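Local coordinates for protein VP2 (PDB 5US7) that builds the T=1 icosahedral capsid of human bocavirus 3, whose shell holds sixty copies of the chain, at residues V264-A269 and Y288-S293; W405-V410 and I429-G434; I369-P374 and T523-C528; F242-I247 and I436-P441. One frame throughout, in Å; residues are numbered along the deposited sequence.

Interaction 1: residues V264-A269 and Y288-S293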
loop_
_atom_site.group_PDB
_atom_site.type_symbol
_atom_site.label_atom_id
_atom_site.label_comp_id
_atom_site.label_asym_id
_atom_site.label_seq_id
_atom_site.Cartn_x
_atom_site.Cartn_y
_atom_site.Cartn_z
ATOM N N VAL A 264 0.699 -17.914 111.272
ATOM C CA VAL A 264 2.099 -17.778 110.887
ATOM C C VAL A 264 2.837 -16.996 111.966
ATOM O O VAL A 264 2.363 -15.926 112.364
ATOM C CB VAL A 264 2.236 -17.083 109.527
ATOM C CG1 VAL A 264 3.659 -16.749 109.277
ATOM C CG2 VAL A 264 1.745 -17.991 108.444
ATOM N N PRO A 265 3.965 -17.490 112.463
ATOM C CA PRO A 265 4.775 -16.685 113.373
ATOM C C PRO A 265 5.417 -15.531 112.633
ATOM O O PRO A 265 5.763 -15.627 111.454
ATOM C CB PRO A 265 5.835 -17.672 113.869
ATOM C CG PRO A 265 5.232 -19.008 113.643
ATOM C CD PRO A 265 4.465 -18.866 112.372
ATOM N N THR A 266 5.575 -14.428 113.340
ATOM C CA THR A 266 6.231 -13.254 112.800
ATOM C C THR A 266 7.572 -13.068 113.485
ATOM O O THR A 266 7.748 -13.433 114.649
ATOM C CB THR A 266 5.366 -12.010 112.991
ATOM O OG1 THR A 266 5.997 -10.879 112.379
ATOM C CG2 THR A 266 5.157 -11.749 114.451
ATOM N N ARG A 267 8.526 -12.518 112.758
ATOM C CA ARG A 267 9.795 -12.153 113.361
ATOM C C ARG A 267 9.725 -10.656 113.612
ATOM O O ARG A 267 9.809 -9.840 112.694
ATOM C CB ARG A 267 10.969 -12.543 112.479
ATOM C CG ARG A 267 10.868 -12.003 111.100
ATOM C CD ARG A 267 12.179 -12.050 110.419
ATOM N NE ARG A 267 12.113 -11.258 109.209
ATOM C CZ ARG A 267 13.162 -10.980 108.456
ATOM N NH1 ARG A 267 14.361 -11.420 108.808
ATOM N NH2 ARG A 267 13.013 -10.242 107.372
ATOM N N ARG A 268 9.528 -10.312 114.870
ATOM C CA ARG A 268 9.396 -8.944 115.320
ATOM C C ARG A 268 9.624 -9.001 116.815
ATOM O O ARG A 268 9.462 -10.056 117.422
ATOM C CB ARG A 268 8.021 -8.376 114.962
ATOM C CG ARG A 268 7.782 -6.989 115.472
ATOM C CD ARG A 268 8.785 -6.007 114.910
ATOM N NE ARG A 268 8.570 -5.719 113.500
ATOM C CZ ARG A 268 7.781 -4.736 113.093
ATOM N NH1 ARG A 268 7.167 -3.977 113.985
ATOM N NH2 ARG A 268 7.611 -4.500 111.808
ATOM N N ALA A 269 9.999 -7.886 117.409
ATOM C CA ALA A 269 10.250 -7.867 118.836
ATOM C C ALA A 269 9.577 -6.660 119.458
ATOM O O ALA A 269 9.494 -5.595 118.843
ATOM C CB ALA A 269 11.744 -7.860 119.132
ATOM N N TYR A 288 -1.029 -14.185 116.847
ATOM C CA TYR A 288 -2.374 -13.629 116.810
ATOM C C TYR A 288 -2.385 -12.110 116.852
ATOM O O TYR A 288 -3.337 -11.497 116.364
ATOM C CB TYR A 288 -3.208 -14.197 117.956
ATOM C CG TYR A 288 -2.590 -14.022 119.316
ATOM C CD1 TYR A 288 -2.735 -12.841 120.019
ATOM C CD2 TYR A 288 -1.895 -15.057 119.914
ATOM C CE1 TYR A 288 -2.176 -12.687 121.263
ATOM C CE2 TYR A 288 -1.346 -14.917 121.158
ATOM C CZ TYR A 288 -1.481 -13.728 121.827
ATOM O OH TYR A 288 -0.926 -13.579 123.074
ATOM N N ALA A 289 -1.355 -11.495 117.412
ATOM C CA ALA A 289 -1.189 -10.053 117.417
ATOM C C ALA A 289 -0.111 -9.689 116.412
ATOM O O ALA A 289 0.832 -10.448 116.210
ATOM C CB ALA A 289 -0.792 -9.547 118.805
ATOM N N LYS A 290 -0.205 -8.510 115.835
ATOM C CA LYS A 290 0.762 -8.090 114.826
ATOM C C LYS A 290 0.602 -6.601 114.591
ATOM O O LYS A 290 -0.520 -6.095 114.499
ATOM C CB LYS A 290 0.582 -8.798 113.477
ATOM C CG LYS A 290 0.979 -10.257 113.359
ATOM C CD LYS A 290 0.779 -10.736 111.939
ATOM C CE LYS A 290 0.962 -12.234 111.791
ATOM N NZ LYS A 290 2.328 -12.701 112.069
ATOM N N PRO A 291 1.706 -5.873 114.485
ATOM C CA PRO A 291 1.616 -4.427 114.297
ATOM C C PRO A 291 1.049 -4.099 112.933
ATOM O O PRO A 291 1.408 -4.714 111.927
ATOM C CB PRO A 291 3.072 -3.969 114.416
ATOM C CG PRO A 291 3.740 -5.045 115.193
ATOM C CD PRO A 291 3.089 -6.305 114.728
ATOM N N THR A 292 0.152 -3.129 112.899
ATOM C CA THR A 292 -0.390 -2.663 111.637
ATOM C C THR A 292 0.293 -1.367 111.231
ATOM O O THR A 292 0.693 -0.558 112.071
ATOM C CB THR A 292 -1.902 -2.462 111.722
ATOM O OG1 THR A 292 -2.416 -2.158 110.421
ATOM C CG2 THR A 292 -2.245 -1.338 112.667
ATOM N N SER A 293 0.461 -1.197 109.930
ATOM C CA SER A 293 1.047 0.019 109.401
ATOM C C SER A 293 0.009 1.088 109.118
ATOM O O SER A 293 0.364 2.146 108.596
ATOM C CB SER A 293 1.834 -0.288 108.126
ATOM O OG SER A 293 2.958 -1.105 108.404
#
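Two passes of the long loop that follows strand 236-248 meet where Lys290 reaches over to Val264 and Thr266. The lysine leaves its backbone with CG anti to the carbonyl carbon, runs extended through CD and CE, and turns only at its last torsion (chi4 -65°), which brings the ammonium to the opposite backbone. There NZ gives a hydrogen bond to Val264 O at 3.2 Å, arriving tilted 33° from the carbonyl plane. The same NZ lies 3.2 Å from Thr266 CB, with the two side chains sliding past each other in opposite directions. This is the GH loop of the parvovirus jelly roll, packed against another subunit, the centre of the contact about 43 Å from the centre of the chain. A second touch lies further along: Arg268, bent at chi2 and chi3, lays NH1 against the ring of Pro291, 3.8 Å from CG and 4.1 Å from CB, at an oblique approach to the guanidinium. Its charge is used across the interface, in a cation-pi contact with Trp173 of a neighbouring subunit. Next to it, Arg267 makes a salt bridge to Glu413 of that subunit, and Thr266 OG1 hydrogen-bonds weakly to O of Trp173 in that subunit.

Interaction 2: residues W405-V410 and I429-G434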
loop_
_atom_site.group_PDB
_atom_site.type_symbol
_atom_site.label_atom_id
_atom_site.label_comp_id
_atom_site.label_asym_id
_atom_site.label_seq_id
_atom_site.Cartn_x
_atom_site.Cartn_y
_atom_site.Cartn_z
ATOM N N TRP A 405 -9.597 5.431 105.785
ATOM C CA TRP A 405 -10.978 5.445 106.227
ATOM C C TRP A 405 -11.841 5.439 104.981
ATOM O O TRP A 405 -11.337 5.459 103.858
ATOM C CB TRP A 405 -11.262 6.660 107.115
ATOM C CG TRP A 405 -11.192 7.995 106.416
ATOM C CD1 TRP A 405 -12.239 8.733 105.963
ATOM C CD2 TRP A 405 -10.014 8.730 106.078
ATOM N NE1 TRP A 405 -11.790 9.886 105.380
ATOM C CE2 TRP A 405 -10.424 9.906 105.436
ATOM C CE3 TRP A 405 -8.652 8.508 106.262
ATOM C CZ2 TRP A 405 -9.524 10.854 104.977
ATOM C CZ3 TRP A 405 -7.764 9.446 105.805
ATOM C CH2 TRP A 405 -8.199 10.604 105.170
ATOM N N ASP A 406 -13.149 5.417 105.172
ATOM C CA ASP A 406 -14.059 5.574 104.055
ATOM C C ASP A 406 -15.062 6.663 104.386
ATOM O O ASP A 406 -15.307 6.979 105.550
ATOM C CB ASP A 406 -14.769 4.270 103.712
ATOM C CG ASP A 406 -15.555 3.734 104.860
ATOM O OD1 ASP A 406 -15.421 4.294 105.964
ATOM O OD2 ASP A 406 -16.299 2.749 104.671
ATOM N N ARG A 407 -15.635 7.236 103.338
ATOM C CA ARG A 407 -16.477 8.402 103.501
ATOM C C ARG A 407 -17.761 8.030 104.225
ATOM O O ARG A 407 -18.132 6.861 104.320
ATOM C CB ARG A 407 -16.780 9.020 102.146
ATOM C CG ARG A 407 -15.535 9.317 101.359
ATOM C CD ARG A 407 -15.856 10.026 100.078
ATOM N NE ARG A 407 -16.311 11.379 100.352
ATOM C CZ ARG A 407 -17.548 11.809 100.165
ATOM N NH1 ARG A 407 -18.473 10.992 99.687
ATOM N NH2 ARG A 407 -17.856 13.058 100.450
ATOM N N TYR A 408 -18.420 9.045 104.764
ATOM C CA TYR A 408 -19.651 8.843 105.509
ATOM C C TYR A 408 -20.635 8.016 104.689
ATOM O O TYR A 408 -20.853 8.320 103.509
ATOM C CB TYR A 408 -20.270 10.191 105.859
ATOM C CG TYR A 408 -21.583 10.085 106.573
ATOM C CD1 TYR A 408 -21.630 9.809 107.922
ATOM C CD2 TYR A 408 -22.775 10.257 105.899
ATOM C CE1 TYR A 408 -22.820 9.711 108.580
ATOM C CE2 TYR A 408 -23.972 10.159 106.549
ATOM C CZ TYR A 408 -23.990 9.884 107.892
ATOM O OH TYR A 408 -25.189 9.785 108.556
ATOM N N PRO A 409 -21.230 6.967 105.257
ATOM C CA PRO A 409 -22.176 6.159 104.481
ATOM C C PRO A 409 -23.382 6.987 104.080
ATOM O O PRO A 409 -24.089 7.536 104.923
ATOM C CB PRO A 409 -22.555 5.042 105.453
ATOM C CG PRO A 409 -22.355 5.637 106.784
ATOM C CD PRO A 409 -21.160 6.523 106.656
ATOM N N VAL A 410 -23.651 7.021 102.784
ATOM C CA VAL A 410 -24.671 7.900 102.243
ATOM C C VAL A 410 -26.008 7.256 102.566
ATOM O O VAL A 410 -26.052 6.128 103.056
ATOM C CB VAL A 410 -24.437 8.103 100.732
ATOM C CG1 VAL A 410 -25.460 8.976 100.096
ATOM C CG2 VAL A 410 -23.084 8.711 100.510
ATOM N N ILE A 429 -9.944 16.076 100.145
ATOM C CA ILE A 429 -11.309 16.573 100.174
ATOM C C ILE A 429 -12.260 15.395 100.260
ATOM O O ILE A 429 -12.461 14.669 99.280
ATOM C CB ILE A 429 -11.629 17.433 98.949
ATOM C CG1 ILE A 429 -10.693 18.633 98.881
ATOM C CG2 ILE A 429 -13.058 17.896 99.010
ATOM C CD1 ILE A 429 -10.786 19.539 100.077
ATOM N N ASP A 430 -12.851 15.205 101.434
ATOM C CA ASP A 430 -14.154 14.622 101.511
ATOM C C ASP A 430 -14.883 15.397 102.600
ATOM O O ASP A 430 -14.331 15.593 103.692
ATOM C CB ASP A 430 -14.131 13.128 101.833
ATOM C CG ASP A 430 -13.417 12.809 103.132
ATOM O OD1 ASP A 430 -12.685 13.669 103.655
ATOM O OD2 ASP A 430 -13.614 11.694 103.650
ATOM N N PRO A 431 -16.118 15.805 102.371
ATOM C CA PRO A 431 -16.900 16.373 103.463
ATOM C C PRO A 431 -17.457 15.272 104.340
ATOM O O PRO A 431 -17.683 14.146 103.898
ATOM C CB PRO A 431 -18.005 17.147 102.740
ATOM C CG PRO A 431 -18.114 16.491 101.441
ATOM C CD PRO A 431 -16.740 16.055 101.068
ATOM N N PHE A 432 -17.670 15.608 105.604
ATOM C CA PHE A 432 -18.085 14.591 106.554
ATOM C C PHE A 432 -19.573 14.299 106.500
ATOM O O PHE A 432 -20.041 13.433 107.243
ATOM C CB PHE A 432 -17.693 14.990 107.973
ATOM C CG PHE A 432 -16.217 15.016 108.203
ATOM C CD1 PHE A 432 -15.354 14.433 107.303
ATOM C CD2 PHE A 432 -15.696 15.588 109.344
ATOM C CE1 PHE A 432 -14.000 14.445 107.517
ATOM C CE2 PHE A 432 -14.342 15.599 109.563
ATOM C CZ PHE A 432 -13.495 15.027 108.650
ATOM N N ASP A 433 -20.326 14.991 105.656
ATOM C CA ASP A 433 -21.725 14.660 105.447
ATOM C C ASP A 433 -21.934 13.728 104.266
ATOM O O ASP A 433 -23.080 13.421 103.935
ATOM C CB ASP A 433 -22.553 15.932 105.257
ATOM C CG ASP A 433 -22.122 16.739 104.056
ATOM O OD1 ASP A 433 -21.085 16.412 103.451
ATOM O OD2 ASP A 433 -22.829 17.705 103.708
ATOM N N GLY A 434 -20.864 13.284 103.618
ATOM C CA GLY A 434 -20.965 12.331 102.539
ATOM C C GLY A 434 -21.189 12.923 101.170
ATOM O O GLY A 434 -21.225 12.172 100.190
#
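Arg407 reaches from one part of the GH loop across to Asp430, Pro431 and Gly434 in another. Its CB points toward the partner segment, and CG comes first, 3.8 Å from Asp430 OD2. CD then passes Asp430 CB, and NE sits 3.2 Å from that same CB, at the guanidinium edge. A bend at chi3 (70°) turns the tip along the backbone of the turn: CZ has Gly434 O nearest, NH2 rests 3.3 Å from Pro431 CD, and NH1 hydrogen-bonds to Gly434 O at 3.0 Å. That donor stands well above the carbonyl plane, not on a lone pair. Gly434 closes a type I turn that starts at Pro431, and Tyr408 leans on the turn, its CB 3.5 Å from Phe432 O and its CD2 3.7 Å from Asp433 O. The hydroxyl of Tyr408 is hydrogen-bonded to Ser371 OG.

Asp430 has another partner in Trp405, whose NE1 donates to OD2 at 3.1 Å with an N-H...O angle of 163°. The carboxylate oxygen lies at the indole edge, near the ring plane, met on its syn side. Lys425 of a neighbouring subunit packs on both Trp405 and Asp430. Arg407 and Asp430 slide past each other without a salt bridge, NE and OD2 4.3 Å apart; their opposite charges probably still attract, while their side-chain hydrogen bonds here go to the glycine carbonyl and the indole, only the latter well aligned.

Interaction 3: residues I369-P374 and T523-C528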
loop_
_atom_site.group_PDB
_atom_site.type_symbol
_atom_site.label_atom_id
_atom_site.label_comp_id
_atom_site.label_asym_id
_atom_site.label_seq_id
_atom_site.Cartn_x
_atom_site.Cartn_y
_atom_site.Cartn_z
ATOM N N ILE A 369 -33.940 11.605 112.259
ATOM C CA ILE A 369 -33.413 10.319 111.830
ATOM C C ILE A 369 -32.148 9.932 112.586
ATOM O O ILE A 369 -31.875 8.740 112.761
ATOM C CB ILE A 369 -33.190 10.345 110.315
ATOM C CG1 ILE A 369 -34.476 10.770 109.628
ATOM C CG2 ILE A 369 -32.853 8.979 109.814
ATOM C CD1 ILE A 369 -35.624 9.859 109.923
ATOM N N ILE A 370 -31.380 10.905 113.064
ATOM C CA ILE A 370 -30.104 10.663 113.735
ATOM C C ILE A 370 -29.213 9.907 112.755
ATOM O O ILE A 370 -29.176 10.244 111.569
ATOM C CB ILE A 370 -30.290 9.912 115.067
ATOM C CG1 ILE A 370 -31.309 10.640 115.929
ATOM C CG2 ILE A 370 -29.026 9.944 115.897
ATOM C CD1 ILE A 370 -31.683 9.896 117.180
ATOM N N SER A 371 -28.521 8.870 113.218
ATOM C CA SER A 371 -27.584 8.122 112.393
ATOM C C SER A 371 -27.025 6.982 113.227
ATOM O O SER A 371 -27.067 7.013 114.458
ATOM C CB SER A 371 -26.445 8.992 111.870
ATOM O OG SER A 371 -25.546 8.226 111.096
ATOM N N ASN A 372 -26.483 5.991 112.539
ATOM C CA ASN A 372 -26.011 4.766 113.159
ATOM C C ASN A 372 -24.707 4.359 112.503
ATOM O O ASN A 372 -24.390 4.819 111.400
ATOM C CB ASN A 372 -27.038 3.635 113.021
ATOM C CG ASN A 372 -28.243 3.837 113.903
ATOM O OD1 ASN A 372 -28.184 4.551 114.899
ATOM N ND2 ASN A 372 -29.344 3.189 113.552
ATOM N N PRO A 373 -23.917 3.517 113.159
ATOM C CA PRO A 373 -22.768 2.929 112.497
ATOM C C PRO A 373 -23.218 1.990 111.397
ATOM O O PRO A 373 -24.144 1.190 111.590
ATOM C CB PRO A 373 -22.057 2.175 113.626
ATOM C CG PRO A 373 -23.124 1.887 114.602
ATOM C CD PRO A 373 -24.015 3.085 114.563
ATOM N N PRO A 374 -22.599 2.067 110.220
ATOM C CA PRO A 374 -22.981 1.170 109.124
ATOM C C PRO A 374 -22.653 -0.286 109.385
ATOM O O PRO A 374 -23.127 -1.143 108.630
ATOM C CB PRO A 374 -22.182 1.711 107.938
ATOM C CG PRO A 374 -21.005 2.350 108.557
ATOM C CD PRO A 374 -21.481 2.945 109.847
ATOM N N THR A 523 -38.964 6.306 109.768
ATOM C CA THR A 523 -38.803 6.838 111.115
ATOM C C THR A 523 -37.346 6.881 111.545
ATOM O O THR A 523 -36.912 7.853 112.169
ATOM C CB THR A 523 -39.614 6.018 112.111
ATOM O OG1 THR A 523 -39.176 4.656 112.076
ATOM C CG2 THR A 523 -41.083 6.082 111.767
ATOM N N THR A 524 -36.577 5.843 111.240
ATOM C CA THR A 524 -35.226 5.734 111.759
ATOM C C THR A 524 -34.315 5.192 110.669
ATOM O O THR A 524 -34.686 5.107 109.500
ATOM C CB THR A 524 -35.175 4.823 112.992
ATOM O OG1 THR A 524 -35.660 3.522 112.638
ATOM C CG2 THR A 524 -36.007 5.385 114.142
ATOM N N TRP A 525 -33.092 4.888 111.070
ATOM C CA TRP A 525 -32.201 3.965 110.388
ATOM C C TRP A 525 -32.690 2.554 110.728
ATOM O O TRP A 525 -33.346 2.374 111.752
ATOM C CB TRP A 525 -30.781 4.204 110.880
ATOM C CG TRP A 525 -30.225 5.478 110.407
ATOM C CD1 TRP A 525 -30.639 6.711 110.766
ATOM C CD2 TRP A 525 -29.045 5.661 109.625
ATOM N NE1 TRP A 525 -29.862 7.664 110.170
ATOM C CE2 TRP A 525 -28.863 7.041 109.474
ATOM C CE3 TRP A 525 -28.142 4.795 109.014
ATOM C CZ2 TRP A 525 -27.824 7.576 108.738
ATOM C CZ3 TRP A 525 -27.114 5.332 108.284
ATOM C CH2 TRP A 525 -26.962 6.705 108.145
ATOM N N ASP A 526 -32.390 1.550 109.908
ATOM C CA ASP A 526 -31.618 1.695 108.691
ATOM C C ASP A 526 -32.510 1.850 107.481
ATOM O O ASP A 526 -32.025 1.856 106.361
ATOM C CB ASP A 526 -30.693 0.495 108.501
ATOM C CG ASP A 526 -29.562 0.465 109.507
ATOM O OD1 ASP A 526 -29.315 1.499 110.161
ATOM O OD2 ASP A 526 -28.912 -0.591 109.637
ATOM N N MET A 527 -33.822 1.929 107.683
ATOM C CA MET A 527 -34.658 2.382 106.587
ATOM C C MET A 527 -34.209 3.784 106.203
ATOM O O MET A 527 -33.768 4.560 107.050
ATOM C CB MET A 527 -36.140 2.330 106.969
ATOM C CG MET A 527 -36.580 3.291 108.035
ATOM S SD MET A 527 -38.234 2.957 108.668
ATOM C CE MET A 527 -37.873 1.847 110.016
ATOM N N CYS A 528 -34.335 4.107 104.917
ATOM C CA CYS A 528 -33.548 5.057 104.126
ATOM C C CYS A 528 -32.347 4.363 103.495
ATOM O O CYS A 528 -31.709 4.943 102.622
ATOM C CB CYS A 528 -33.054 6.278 104.923
ATOM S SG CYS A 528 -34.322 7.359 105.609
#
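Trp525 is the centre of this contact, its indole laid against the backbone of Ile369, Ile370, Ser371 and Asn372. The one hydrogen bond across the segments is weak: Trp525 NE1 to Ile370 O, 3.0 Å long but bent to 133° at the hydrogen. The carbonyl oxygen of Ile369 approaches the indole at the edge beside CD1. Within the tail, Thr524 OG1 gives a hydrogen bond of 2.7 Å to Trp525 O.

The second kind of interaction is CH-pi, and Ser371 makes it: its CA sits over the face of the five-membered ring, 3.5 Å from the centroid and 28° off the normal. Asn372 N is a neighbour over that face, 3.9 Å from the plane of the indole. The ring is brought under the chain by a chi1 of -71°, which sets CG anti to the carbonyl carbon of Trp525. In the fold, this joins a part of the GH loop to the C-terminal tail that follows the last strand of the jelly roll, 466-482. Asp526, which follows a cis peptide bond, is joined within the same tail to Arg492, part of the probable nuclear localization signal, by a salt bridge from OD2.

Van der Waals packing completes the set. Ile369 crosses the indole at about a right angle, with CG2 3.3 Å from Trp525 CD1, and sends CD1 along to Thr523 O, also at 3.3 Å. Ser371 OG, whose polar partner is Tyr408, lies 3.3 Å from Trp525 CZ2.

Interaction 4: residues F242-I247 and I436-P441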
loop_
_atom_site.group_PDB
_atom_site.type_symbol
_atom_site.label_atom_id
_atom_site.label_comp_id
_atom_site.label_asym_id
_atom_site.label_seq_id
_atom_site.Cartn_x
_atom_site.Cartn_y
_atom_site.Cartn_z
ATOM N N PHE A 242 -20.455 15.996 84.888
ATOM C CA PHE A 242 -19.876 15.811 86.206
ATOM C C PHE A 242 -18.449 15.311 86.073
ATOM O O PHE A 242 -18.190 14.352 85.340
ATOM C CB PHE A 242 -20.685 14.811 87.017
ATOM C CG PHE A 242 -22.065 15.265 87.349
ATOM C CD1 PHE A 242 -22.324 15.916 88.528
ATOM C CD2 PHE A 242 -23.102 15.048 86.474
ATOM C CE1 PHE A 242 -23.592 16.317 88.834
ATOM C CE2 PHE A 242 -24.369 15.457 86.775
ATOM C CZ PHE A 242 -24.616 16.090 87.953
ATOM N N ASP A 243 -17.529 15.969 86.772
ATOM C CA ASP A 243 -16.236 15.359 87.057
ATOM C C ASP A 243 -16.373 14.410 88.237
ATOM O O ASP A 243 -16.191 13.195 88.105
ATOM C CB ASP A 243 -15.199 16.445 87.346
ATOM C CG ASP A 243 -13.806 15.888 87.571
ATOM O OD1 ASP A 243 -13.608 14.663 87.433
ATOM O OD2 ASP A 243 -12.900 16.687 87.888
ATOM N N CYS A 244 -16.703 14.963 89.393
ATOM C CA CYS A 244 -17.220 14.249 90.560
ATOM C C CYS A 244 -16.252 13.152 91.011
ATOM O O CYS A 244 -15.036 13.249 90.806
ATOM C CB CYS A 244 -18.602 13.756 90.178
ATOM S SG CYS A 244 -19.482 12.800 91.387
ATOM N N GLU A 245 -16.793 12.089 91.593
ATOM C CA GLU A 245 -16.008 11.009 92.169
ATOM C C GLU A 245 -16.952 9.839 92.383
ATOM O O GLU A 245 -18.169 10.013 92.416
ATOM C CB GLU A 245 -15.345 11.438 93.479
ATOM C CG GLU A 245 -14.385 10.429 94.065
ATOM C CD GLU A 245 -13.795 10.890 95.378
ATOM O OE1 GLU A 245 -14.176 11.981 95.849
ATOM O OE2 GLU A 245 -12.955 10.159 95.944
ATOM N N TRP A 246 -16.389 8.651 92.551
ATOM C CA TRP A 246 -17.228 7.491 92.794
ATOM C C TRP A 246 -17.766 7.491 94.213
ATOM O O TRP A 246 -17.091 7.909 95.153
ATOM C CB TRP A 246 -16.453 6.212 92.543
ATOM C CG TRP A 246 -16.173 6.002 91.128
ATOM C CD1 TRP A 246 -15.031 6.301 90.473
ATOM C CD2 TRP A 246 -17.066 5.464 90.161
ATOM N NE1 TRP A 246 -15.145 5.967 89.153
ATOM C CE2 TRP A 246 -16.394 5.457 88.937
ATOM C CE3 TRP A 246 -18.373 4.989 90.213
ATOM C CZ2 TRP A 246 -16.977 4.978 87.777
ATOM C CZ3 TRP A 246 -18.945 4.515 89.067
ATOM C CH2 TRP A 246 -18.253 4.512 87.867
ATOM N N ILE A 247 -19.001 7.032 94.356
ATOM C CA ILE A 247 -19.579 6.694 95.647
ATOM C C ILE A 247 -19.434 5.199 95.815
ATOM O O ILE A 247 -20.015 4.421 95.053
ATOM C CB ILE A 247 -21.051 7.099 95.732
ATOM C CG1 ILE A 247 -21.183 8.595 95.593
ATOM C CG2 ILE A 247 -21.629 6.665 97.053
ATOM C CD1 ILE A 247 -22.573 9.009 95.321
ATOM N N ILE A 436 -20.470 14.837 97.605
ATOM C CA ILE A 436 -19.354 14.782 96.677
ATOM C C ILE A 436 -18.974 16.211 96.351
ATOM O O ILE A 436 -19.692 16.907 95.629
ATOM C CB ILE A 436 -19.700 14.014 95.400
ATOM C CG1 ILE A 436 -19.946 12.548 95.701
ATOM C CG2 ILE A 436 -18.576 14.140 94.412
ATOM C CD1 ILE A 436 -20.476 11.816 94.529
ATOM N N ALA A 437 -17.837 16.652 96.860
ATOM C CA ALA A 437 -17.353 17.977 96.532
ATOM C C ALA A 437 -16.773 17.951 95.132
ATOM O O ALA A 437 -16.021 17.042 94.780
ATOM C CB ALA A 437 -16.307 18.435 97.540
ATOM N N MET A 438 -17.149 18.930 94.325
ATOM C CA MET A 438 -16.583 19.059 92.999
ATOM C C MET A 438 -16.359 20.530 92.702
ATOM O O MET A 438 -16.981 21.408 93.300
ATOM C CB MET A 438 -17.470 18.412 91.938
ATOM C CG MET A 438 -18.831 19.018 91.809
ATOM S SD MET A 438 -19.840 18.028 90.701
ATOM C CE MET A 438 -20.397 16.768 91.826
ATOM N N ASP A 439 -15.430 20.783 91.784
ATOM C CA ASP A 439 -15.076 22.152 91.446
ATOM C C ASP A 439 -16.285 22.897 90.904
ATOM O O ASP A 439 -16.674 23.943 91.431
ATOM C CB ASP A 439 -13.934 22.154 90.434
ATOM C CG ASP A 439 -13.407 23.543 90.154
ATOM O OD1 ASP A 439 -13.846 24.500 90.827
ATOM O OD2 ASP A 439 -12.556 23.680 89.251
ATOM N N HIS A 440 -16.894 22.373 89.848
ATOM C CA HIS A 440 -18.127 22.943 89.315
ATOM C C HIS A 440 -19.265 21.953 89.473
ATOM O O HIS A 440 -19.356 20.981 88.707
ATOM C CB HIS A 440 -17.954 23.323 87.849
ATOM C CG HIS A 440 -16.968 24.422 87.633
ATOM N ND1 HIS A 440 -15.614 24.195 87.534
ATOM C CD2 HIS A 440 -17.136 25.759 87.520
ATOM C CE1 HIS A 440 -14.991 25.344 87.356
ATOM N NE2 HIS A 440 -15.892 26.310 87.345
ATOM N N PRO A 441 -20.164 22.164 90.421
ATOM C CA PRO A 441 -21.376 21.373 90.473
ATOM C C PRO A 441 -22.275 21.731 89.308
ATOM O O PRO A 441 -21.919 22.590 88.490
ATOM C CB PRO A 441 -22.003 21.789 91.809
ATOM C CG PRO A 441 -20.883 22.281 92.603
ATOM C CD PRO A 441 -19.996 22.972 91.632
#
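The Phe242 ring is met at its edge by Met438: the methyl CE lies near the ring plane, 3.9 Å from CD1, and SD is 5.2 Å from the centroid, 75° off the ring normal. This is a Met-aromatic contact made beside the ring. Phe242 also packs on Met127 of strand 119-138 and on Pro442. Met438 starts with CG between its backbone N and carbonyl carbon (chi1 62°) and turns at chi3, so that CE ends between the phenyl edge and Cys244, 3.9 Å from Cys244 CB.

In the fold, segment 242-247 lies along strand 236-248, strand G of the jelly roll, where it is interrupted, regular geometry returning at Ile247; the strand pairs with 119-138. Strand 436-438 lies late in the GH loop and runs parallel to 417-419 in a small sheet of two strands. No hydrogen bond links the two segments; apolar side chains make the join.

Ile436 makes the rest of the packing. Both its branches meet Cys244 SG, CG2 at 3.4 Å and CD1 at the same distance, with the sulfur anti to the Cys244 backbone N (chi1 178°). CD1 goes on to Ile247 CG1 at 3.5 Å, the two isoleucines crossing at a slant, and also touches the backbone at Glu245 O, 3.6 Å away. The Glu245 carboxylate is committed to another subunit, where OE2 makes a salt bridge to Lys425 of that chain.

Interactions 2, 3 and 4 form one neighbourhood, their centres within about 17 Å of the chain centre, while interaction 1 lies far out, with no touch to the others. Interaction 2 is the hub: Tyr408 touches Ser371 and Trp525 of interaction 3, and Ile429 and Pro431 pack on Ala437 of interaction 4. Chemistry follows place. Interactions 1 and 2 are buried with other subunits packed around them; the first spends a single lysine bond within the chain, the second combines two hydrogen bonds with nearby opposite charges. Interactions 3 and 4 are partly buried: one presses an indole on backbone, the other is apolar and sulfur-rich against strand 236-248. All four draw on the GH loop, but only interaction 3 brings in the C-terminal tail.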